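Local coordinates for ATP-dependent 6-phosphofructokinase isozyme 2 (Escherichia coli, PDB 3UMO), which catalyses the magnesium-dependent transfer of phosphate from ATP to D-fructose 6-phosphate, giving fructose 1,6-bisphosphate in the first committing step of glycolysis, at residues V184-Q188 against K189-A193; E147-T150 against Q151-A155. All blocks are in the same frame, centred on the assembly; numbering follows the deposited sequence. Where two conformers were deposited one is given.

Interaction 1. Residues V184-Q188 against K189-A193. With ATP (adenosine-5'-triphosphate), chain I; ATP (adenosine-5'-triphosphate), chain E.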
# COMPACT_ATOMS: atom_id res chain seq x y z
N VAL A 184 5.75 21.06 -29.50
CA VAL A 184 4.90 20.52 -28.44
C VAL A 184 5.53 19.23 -27.93
O VAL A 184 6.08 18.45 -28.71
CB VAL A 184 3.44 20.30 -28.95
CG1 VAL A 184 3.41 19.28 -30.08
CG2 VAL A 184 2.52 19.88 -27.80
N LYS A 185 5.50 19.02 -26.61
CA LYS A 185 6.04 17.78 -26.02
C LYS A 185 4.98 16.99 -25.26
O LYS A 185 4.93 17.03 -24.02
CB LYS A 185 7.26 18.02 -25.11
CG LYS A 185 7.94 16.68 -24.70
CD LYS A 185 8.63 16.69 -23.34
CE LYS A 185 7.63 16.75 -22.17
NZ LYS A 185 6.63 15.64 -22.19
N PRO A 186 4.13 16.26 -25.98
CA PRO A 186 3.26 15.36 -25.23
C PRO A 186 4.03 14.13 -24.80
O PRO A 186 4.92 13.66 -25.52
CB PRO A 186 2.21 14.96 -26.27
CG PRO A 186 2.95 15.03 -27.59
CD PRO A 186 3.94 16.17 -27.44
N ASN A 187 3.70 13.59 -23.63
CA ASN A 187 4.10 12.20 -23.36
C ASN A 187 3.13 11.27 -24.07
O ASN A 187 2.28 11.72 -24.84
CB ASN A 187 4.23 11.88 -21.87
CG ASN A 187 2.92 11.97 -21.11
OD1 ASN A 187 1.83 11.98 -21.69
ND2 ASN A 187 3.02 12.04 -19.78
N GLN A 188 3.24 9.97 -23.83
CA GLN A 188 2.40 9.01 -24.56
C GLN A 188 0.93 9.15 -24.24
O GLN A 188 0.08 9.12 -25.14
CB GLN A 188 2.87 7.58 -24.31
CG GLN A 188 4.20 7.30 -24.94
CD GLN A 188 4.82 6.05 -24.40
OE1 GLN A 188 5.53 6.09 -23.40
NE2 GLN A 188 4.54 4.92 -25.04
N LYS A 189 0.62 9.32 -22.96
CA LYS A 189 -0.76 9.47 -22.55
C LYS A 189 -1.35 10.76 -23.10
O LYS A 189 -2.49 10.78 -23.58
CB LYS A 189 -0.89 9.42 -21.02
CG LYS A 189 -0.85 8.01 -20.45
CD LYS A 189 -1.30 7.97 -19.00
CE LYS A 189 -1.01 6.61 -18.39
NZ LYS A 189 -1.45 6.53 -16.97
N GLU A 190 -0.57 11.83 -23.04
CA GLU A 190 -1.00 13.13 -23.56
C GLU A 190 -1.21 13.10 -25.08
O GLU A 190 -2.13 13.74 -25.59
CB GLU A 190 -0.02 14.23 -23.13
CG GLU A 190 -0.10 14.56 -21.63
CD GLU A 190 1.20 15.11 -21.05
OE1 GLU A 190 2.17 15.30 -21.81
OE2 GLU A 190 1.25 15.35 -19.82
N LEU A 191 -0.36 12.36 -25.80
CA LEU A 191 -0.53 12.23 -27.25
C LEU A 191 -1.81 11.47 -27.57
O LEU A 191 -2.59 11.86 -28.45
CB LEU A 191 0.67 11.51 -27.88
CG LEU A 191 0.56 11.25 -29.39
CD1 LEU A 191 0.51 12.55 -30.20
CD2 LEU A 191 1.71 10.36 -29.85
N SER A 192 -2.04 10.37 -26.85
CA SER A 192 -3.24 9.58 -27.04
C SER A 192 -4.50 10.41 -26.84
O SER A 192 -5.45 10.32 -27.62
CB SER A 192 -3.26 8.39 -26.08
OG SER A 192 -4.48 7.68 -26.19
N ALA A 193 -4.51 11.24 -25.80
CA ALA A 193 -5.70 12.06 -25.52
C ALA A 193 -5.88 13.13 -26.59
O ALA A 193 -7.01 13.43 -26.99
CB ALA A 193 -5.61 12.68 -24.14
PG ATP I . 1.81 12.33 -16.36
O1G ATP I . 3.14 12.58 -16.99
O2G ATP I . 1.22 13.70 -15.99
O3G ATP I . 0.89 11.61 -17.32
PB ATP I . 3.00 10.56 -14.50
O1B ATP I . 2.62 10.28 -12.98
O2B ATP I . 4.45 11.04 -14.59
O3B ATP I . 1.94 11.64 -14.99
PA ATP I . 1.92 8.06 -15.02
O1A ATP I . 0.67 8.53 -14.31
O2A ATP I . 1.56 7.30 -16.31
O3A ATP I . 2.81 9.26 -15.35
O5' ATP I . 2.70 7.06 -14.03
C5' ATP I . 4.06 7.18 -13.81
C4' ATP I . 4.60 6.27 -12.82
O4' ATP I . 3.61 6.13 -11.77
C3' ATP I . 4.74 4.93 -13.40
O3' ATP I . 6.01 4.74 -13.88
C2' ATP I . 4.45 4.02 -12.28
O2' ATP I . 5.60 3.82 -11.58
C1' ATP I . 3.49 4.77 -11.44
N9 ATP I . 2.11 4.33 -11.64
C8 ATP I . 1.24 4.87 -12.51
N7 ATP I . 0.07 4.20 -12.40
C5 ATP I . 0.19 3.25 -11.46
C6 ATP I . -0.67 2.28 -10.93
N6 ATP I . -2.09 2.15 -11.43
N1 ATP I . -0.21 1.46 -9.96
C2 ATP I . 1.05 1.56 -9.51
N3 ATP I . 1.90 2.48 -10.00
C4 ATP I . 1.51 3.32 -10.96
PG ATP E . 6.74 14.44 -16.26
O1G ATP E . 6.00 15.66 -16.67
O2G ATP E . 7.84 14.94 -15.33
O3G ATP E . 5.89 13.42 -15.60
PB ATP E . 6.74 13.42 -18.81
O1B ATP E . 5.70 12.29 -18.54
O2B ATP E . 6.16 14.65 -19.54
O3B ATP E . 7.51 13.85 -17.48
PA ATP E . 8.73 11.58 -19.77
O1A ATP E . 8.25 10.63 -18.71
O2A ATP E . 8.74 10.96 -21.18
O3A ATP E . 7.88 12.88 -19.78
O5' ATP E . 10.20 12.07 -19.34
C5' ATP E . 10.95 12.83 -20.24
C4' ATP E . 12.31 12.37 -20.52
O4' ATP E . 12.94 12.05 -19.26
C3' ATP E . 12.34 11.09 -21.25
O3' ATP E . 12.22 11.28 -22.61
C2' ATP E . 13.63 10.52 -20.85
O2' ATP E . 14.66 11.18 -21.48
C1' ATP E . 13.69 10.87 -19.41
N9 ATP E . 13.12 9.81 -18.58
C8 ATP E . 11.88 9.77 -18.06
N7 ATP E . 11.76 8.62 -17.36
C5 ATP E . 12.92 7.94 -17.43
C6 ATP E . 13.36 6.72 -16.90
N6 ATP E . 12.46 5.87 -16.05
N1 ATP E . 14.61 6.32 -17.17
C2 ATP E . 15.44 7.06 -17.93
N3 ATP E . 15.04 8.23 -18.44
C4 ATP E . 13.80 8.69 -18.21
O HOH W 1 4.32 16.63 -20.57

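Interaction 2. Residues E147-T150 against Q151-A155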
# COMPACT_ATOMS: atom_id res chain seq x y z
N GLU A 147 -10.94 28.83 -24.44
CA GLU A 147 -10.85 29.82 -25.52
C GLU A 147 -9.86 30.94 -25.21
O GLU A 147 -9.24 31.49 -26.12
CB GLU A 147 -12.23 30.39 -25.85
CG GLU A 147 -13.00 30.94 -24.66
CD GLU A 147 -14.29 31.64 -25.06
OE1 GLU A 147 -14.37 32.14 -26.20
OE2 GLU A 147 -15.23 31.68 -24.23
N LYS A 148 -9.72 31.28 -23.93
CA LYS A 148 -8.79 32.34 -23.51
C LYS A 148 -7.34 31.90 -23.66
O LYS A 148 -6.45 32.72 -23.94
CB LYS A 148 -9.07 32.78 -22.07
CG LYS A 148 -10.45 33.35 -21.83
CD LYS A 148 -10.70 34.62 -22.65
CE LYS A 148 -9.86 35.79 -22.17
NZ LYS A 148 -8.57 35.94 -22.90
N LEU A 149 -7.09 30.61 -23.47
CA LEU A 149 -5.75 30.07 -23.68
C LEU A 149 -5.42 30.10 -25.17
O LEU A 149 -4.30 30.43 -25.56
CB LEU A 149 -5.66 28.64 -23.15
CG LEU A 149 -4.32 27.94 -23.35
CD1 LEU A 149 -3.20 28.69 -22.64
CD2 LEU A 149 -4.40 26.50 -22.87
N THR A 150 -6.41 29.75 -25.99
CA THR A 150 -6.25 29.83 -27.44
C THR A 150 -5.97 31.27 -27.86
O THR A 150 -5.06 31.53 -28.66
CB THR A 150 -7.52 29.31 -28.16
OG1 THR A 150 -7.67 27.91 -27.89
CG2 THR A 150 -7.41 29.53 -29.66
N GLN A 151 -6.72 32.21 -27.30
CA GLN A 151 -6.56 33.63 -27.61
C GLN A 151 -5.18 34.14 -27.23
O GLN A 151 -4.60 34.96 -27.95
CB GLN A 151 -7.63 34.47 -26.91
CG GLN A 151 -9.01 34.33 -27.53
CD GLN A 151 -10.11 34.86 -26.62
OE1 GLN A 151 -9.86 35.65 -25.71
NE2 GLN A 151 -11.34 34.41 -26.86
N LEU A 152 -4.65 33.67 -26.11
CA LEU A 152 -3.35 34.15 -25.64
C LEU A 152 -2.26 33.71 -26.61
O LEU A 152 -1.41 34.50 -27.01
CB LEU A 152 -3.05 33.64 -24.23
CG LEU A 152 -1.74 34.11 -23.59
CD1 LEU A 152 -1.93 34.39 -22.11
CD2 LEU A 152 -0.63 33.08 -23.78
N ILE A 153 -2.30 32.44 -26.99
CA ILE A 153 -1.31 31.88 -27.89
C ILE A 153 -1.40 32.51 -29.28
O ILE A 153 -0.37 32.82 -29.89
CB ILE A 153 -1.40 30.35 -27.93
CG1 ILE A 153 -0.94 29.78 -26.59
CG2 ILE A 153 -0.56 29.78 -29.06
CD1 ILE A 153 -1.44 28.39 -26.32
N SER A 154 -2.62 32.72 -29.76
CA SER A 154 -2.81 33.37 -31.06
C SER A 154 -2.24 34.78 -31.02
O SER A 154 -1.60 35.23 -31.97
CB SER A 154 -4.29 33.41 -31.44
OG SER A 154 -4.45 33.97 -32.73
N ALA A 155 -2.49 35.48 -29.91
CA ALA A 155 -2.02 36.85 -29.73
C ALA A 155 -0.50 36.91 -29.75
O ALA A 155 0.10 37.78 -30.38
CB ALA A 155 -2.55 37.42 -28.42

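Interaction 1. Residues V184-Q188 against K189-A193
Asn187 and Glu190 lay their flat ends one over the other, the amide and carboxylate planes 22° apart, while the two side chains run at about a right angle. Each reaches the other's backbone. Asn187 OD1 takes the N-H of Glu190 almost head-on, with 2.8 Å between OD1 and Glu190 N; in return Glu190 OE1 accepts from Asn187 N at 2.9 Å, a nearly straight bond that meets the carboxylate from above its plane. This reciprocal pair is a capping box, closing the N-terminus of helix 188-195. With CG between its own N and carbonyl carbon (chi1 64°), Asn187 turns OD1 back over the first turn and leaves ND2 facing two nucleotides. ND2 donates to O1B of one ATP (chain E) at 3.0 Å and, weakly, to O3G of the other (chain I); Asn187 belongs to both the substrate and the inhibitory ATP site. Lys185, kinked near its end, brings NZ to within 2.9 Å of O2B of the chain E ATP, and a water links NZ to Glu190 OE1. Replacing Glu190 by alanine is likely to leave Asn187 N and this water without their carboxylate partner, halving the capping box and uncovering the amide face. Pro186 CB packs against Leu191 CB at 4.1 Å, and Leu191 continues onto Val205, Ala208 and Ile212 of helix 204-214.

Interaction 2. Residues E147-T150 against Q151-A155
Leu149 and Ile153, one helical turn apart, run alongside each other in the same direction, their CD1 atoms 4.1 Å from each other. This is the close-packed flank of helix 146-158, the crossover helix of the beta-alpha-beta unit between strands 133-137 and 162-166. Ile153 CD1 also rests 3.6 Å from Leu149 O, and the pair is covered by Ala171 and Ala175 of helix 169-175. Thr150, beside them, hydrogen-bonds through OG1 to Ala174 O.

The outer flank is looser and polar, with Glu147 and Gln151 exposed to solvent. Gln151 reaches, extended beyond CG, alongside the preceding turn, its CG 3.2 Å from Glu147 O, and its amide stands beside the Glu147 carboxylate with the two planes 68° apart. From the neighbouring position Lys148, curled at three successive bonds, swings across the glutamine, and NZ donates to Gln151 OE1 at 3.1 Å, approaching 34° from the carbonyl plane. That same ammonium makes a long, weak ion pair with Glu122 of helix 115-125. Backbone bonds from Gln151, Leu152, Ile153 and Ser154 N to the carbonyls four residues earlier hold the turn itself; among the side chains, apolar contact serves the inner flank, while a tilted bond to a neutral amide probably steadies the lysine only modestly.

Read from the N terminus, interaction 2 comes first, within helix 146-158; the chain then runs through strand 162-166, helix 169-175 and strand 183-184 before it reaches interaction 1. Neither contact closes a long loop: each joins residues about one helical turn apart, and the two stand in series, neither nesting nor crossing. The centres of interactions 1 and 2 are about 20 Å apart and the nearest atoms of interactions 1 and 2 about 10 Å, with no direct touch. What connects them is the parallel sheet of the ribokinase-like fold. Interaction 2 belongs to a helix connecting two of its strands, whereas interaction 1 marks where strand 183-184 gives way to helix 188-195 at the nucleotide site.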